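Local structure of enterotoxin SEN variant (Staphylococcus aureus, 6KRY) at residues A[125-129]-A[130-134]. The protein is a staphylococcal enterotoxin of the superantigen family and probably acts as a toxin that stimulates T cells. Residues are numbered along the deposited sequence; the frame is centred on the assembly and turned at random.
Sequences VFKDG and IQQEG
The ring of Phe-126 meets Gln-131 obliquely: CE2 of Phe-126 lies 3.8 Å from CB of Gln-131, and the ring and the Gln-131 amide are only 23° apart in plane. Phe-223, on a neighbouring strand, meets the same ring at a nearly parallel angle. The setting is the two-residue beta hairpin that joins strands 114-127 and 130-139 of the beta-grasp domain, the latter an edge strand of its sheet within this chain. Asp-128 and Gly-129 both have positive phi, as a type I' turn requires, and the turn is closed by Ile-130 N donating to Lys-127 O at 3.0 Å. Lys-127 and Ile-130 form the antiparallel hydrogen-bonded pair; Phe-126 and Gln-131 form the non-hydrogen-bonded pair beside it, with their side chains on one face of the sheet.

On the face carrying Lys-127, the flat group is the Gln-132 amide, whose carbon CD packs 3.7 Å from CB of Lys-127. With CG beside the backbone N (chi1 -51°) and a bend at chi2 (-62°), the glutamine folds back toward Ile-130, and NE2 of Gln-132 donates to O of Ile-130 at 2.7 Å, with the acceptor close to the amide plane. The side chains of Val-125 and Gln-132 both touch Tyr-161 of helix 146-161. Within the turn, Asp-128 accepts through OD1 a hydrogen bond from the backbone N of Lys-226. Water 1 bridges Val-125 N and Gln-132 O, next to the direct bond from Gln-132 N to Val-125 O at 2.7 Å. Ile-130 O is gripped twice: Lys-127 N, at 3.0 Å, and Gln-132 NE2 approach it from opposite faces of its carbonyl plane.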
ATOM      1  N   VAL A 125       7.747   6.234  16.165  1.00 14.07           N
ATOM      2  CA  VAL A 125       7.068   7.430  15.725  1.00 15.00           C
ATOM      3  C   VAL A 125       7.649   8.629  16.493  1.00 14.53           C
ATOM      4  O   VAL A 125       7.746   8.613  17.747  1.00 15.65           O
ATOM      5  CB  VAL A 125       5.545   7.317  15.924  1.00 15.56           C
ATOM      6  CG1 VAL A 125       4.834   8.573  15.453  1.00 16.05           C
ATOM      7  CG2 VAL A 125       4.943   6.120  15.217  1.00 16.31           C
ATOM      8  N   PHE A 126       7.980   9.682  15.741  1.00 14.72           N
ATOM      9  CA  PHE A 126       8.462  10.942  16.255  1.00 16.03           C
ATOM     10  C   PHE A 126       7.506  12.060  15.809  1.00 17.59           C
ATOM     11  O   PHE A 126       7.034  12.065  14.674  1.00 17.08           O
ATOM     12  CB  PHE A 126       9.874  11.220  15.764  1.00 19.09           C
ATOM     13  CG  PHE A 126      10.867  10.170  16.198  1.00 23.51           C
ATOM     14  CD1 PHE A 126      11.100   9.047  15.418  1.00 25.38           C
ATOM     15  CD2 PHE A 126      11.532  10.290  17.410  1.00 26.78           C
ATOM     16  CE1 PHE A 126      12.000   8.072  15.836  1.00 28.07           C
ATOM     17  CE2 PHE A 126      12.452   9.329  17.811  1.00 28.87           C
ATOM     18  CZ  PHE A 126      12.684   8.225  17.021  1.00 27.75           C
ATOM     19  N   LYS A 127       7.188  12.960  16.737  1.00 15.79           N
ATOM     20  CA  LYS A 127       6.341  14.095  16.435  1.00 20.08           C
ATOM     21  C   LYS A 127       7.059  15.361  16.911  1.00 21.68           C
ATOM     22  O   LYS A 127       7.328  15.479  18.120  1.00 21.66           O
ATOM     23  CB  LYS A 127       4.982  13.941  17.112  1.00 22.16           C
ATOM     24  CG  LYS A 127       4.016  15.074  16.794  1.00 26.77           C
ATOM     25  CD  LYS A 127       2.600  14.737  17.201  1.00 32.86           C
ATOM     26  CE  LYS A 127       2.342  14.986  18.672  1.00 37.15           C
ATOM     27  NZ  LYS A 127       0.920  15.338  18.884  1.00 41.97           N
ATOM     28  N   ASP A 128       7.389  16.251  15.964  1.00 22.11           N
ATOM     29  CA  ASP A 128       8.345  17.377  16.147  1.00 27.34           C
ATOM     30  C   ASP A 128       9.593  16.965  16.944  1.00 28.96           C
ATOM     31  O   ASP A 128      10.022  17.661  17.882  1.00 30.53           O
ATOM     32  CB  ASP A 128       7.641  18.559  16.794  1.00 28.92           C
ATOM     33  CG  ASP A 128       6.584  19.099  15.868  1.00 33.85           C
ATOM     34  OD1 ASP A 128       6.930  19.390  14.697  1.00 37.51           O
ATOM     35  OD2 ASP A 128       5.442  19.197  16.312  1.00 37.01           O
ATOM     36  N   GLY A 129      10.174  15.837  16.537  1.00 25.91           N
ATOM     37  CA  GLY A 129      11.417  15.316  17.056  1.00 28.71           C
ATOM     38  C   GLY A 129      11.274  14.594  18.384  1.00 26.31           C
ATOM     39  O   GLY A 129      12.232  14.052  18.839  1.00 33.01           O
ATOM     40  N   ILE A 130      10.106  14.613  19.015  1.00 25.07           N
ATOM     41  CA  ILE A 130       9.881  13.913  20.293  1.00 25.11           C
ATOM     42  C   ILE A 130       9.312  12.493  20.040  1.00 22.59           C
ATOM     43  O   ILE A 130       8.217  12.313  19.463  1.00 18.05           O
ATOM     44  CB  ILE A 130       8.936  14.715  21.193  1.00 25.26           C
ATOM     45  CG1 ILE A 130       9.513  16.064  21.639  1.00 30.16           C
ATOM     46  CG2 ILE A 130       8.490  13.875  22.385  1.00 25.87           C
ATOM     47  CD1 ILE A 130       8.487  16.906  22.396  1.00 31.36           C
ATOM     48  N   GLN A 131       9.999  11.474  20.577  1.00 23.42           N
ATOM     49  CA  GLN A 131       9.547  10.089  20.488  1.00 24.65           C
ATOM     50  C   GLN A 131       8.158   9.919  21.117  1.00 23.17           C
ATOM     51  O   GLN A 131       7.912  10.315  22.290  1.00 24.91           O
ATOM     52  CB  GLN A 131      10.564   9.142  21.125  1.00 27.72           C
ATOM     53  CG  GLN A 131      10.181   7.679  20.921  1.00 33.11           C
ATOM     54  CD  GLN A 131      11.151   6.716  21.559  1.00 36.17           C
ATOM     55  OE1 GLN A 131      11.962   7.099  22.403  1.00 34.41           O
ATOM     56  NE2 GLN A 131      11.052   5.455  21.158  1.00 35.53           N
ATOM     57  N   GLN A 132       7.251   9.324  20.329  1.00 18.57           N
ATOM     58  CA  GLN A 132       5.912   8.957  20.708  1.00 19.59           C
ATOM     59  C   GLN A 132       5.875   7.446  21.037  1.00 18.84           C
ATOM     60  O   GLN A 132       6.850   6.788  20.901  1.00 20.17           O
ATOM     61  CB  GLN A 132       4.928   9.322  19.588  1.00 19.30           C
ATOM     62  CG  GLN A 132       5.039  10.756  19.082  1.00 20.83           C
ATOM     63  CD  GLN A 132       4.749  11.779  20.162  1.00 21.67           C
ATOM     64  OE1 GLN A 132       3.655  11.789  20.720  1.00 24.65           O
ATOM     65  NE2 GLN A 132       5.731  12.612  20.472  1.00 19.20           N
ATOM     66  N   GLU A 133       4.726   6.960  21.506  1.00 22.52           N
ATOM     67  CA  GLU A 133       4.406   5.523  21.699  1.00 22.13           C
ATOM     68  C   GLU A 133       4.722   4.824  20.367  1.00 22.38           C
ATOM     69  O   GLU A 133       4.320   5.302  19.298  1.00 21.08           O
ATOM     70  CB  GLU A 133       2.934   5.414  22.130  1.00 28.12           C
ATOM     71  CG  GLU A 133       2.532   4.105  22.787  1.00 38.36           C
ATOM     72  CD  GLU A 133       1.045   3.720  22.744  1.00 45.21           C
ATOM     73  OE1 GLU A 133       0.180   4.627  22.599  1.00 49.14           O
ATOM     74  OE2 GLU A 133       0.730   2.502  22.896  1.00 43.63           O
ATOM     75  N   GLY A 134       5.517   3.755  20.400  1.00 17.29           N
ATOM     76  CA  GLY A 134       5.753   2.959  19.203  1.00 15.79           C
ATOM     77  C   GLY A 134       4.626   1.965  19.002  1.00 15.16           C
ATOM     78  O   GLY A 134       3.780   1.792  19.870  1.00 14.70           O
TER
HETATM   79  O   HOH W   1       8.235   5.416  18.861  1.00 16.08           O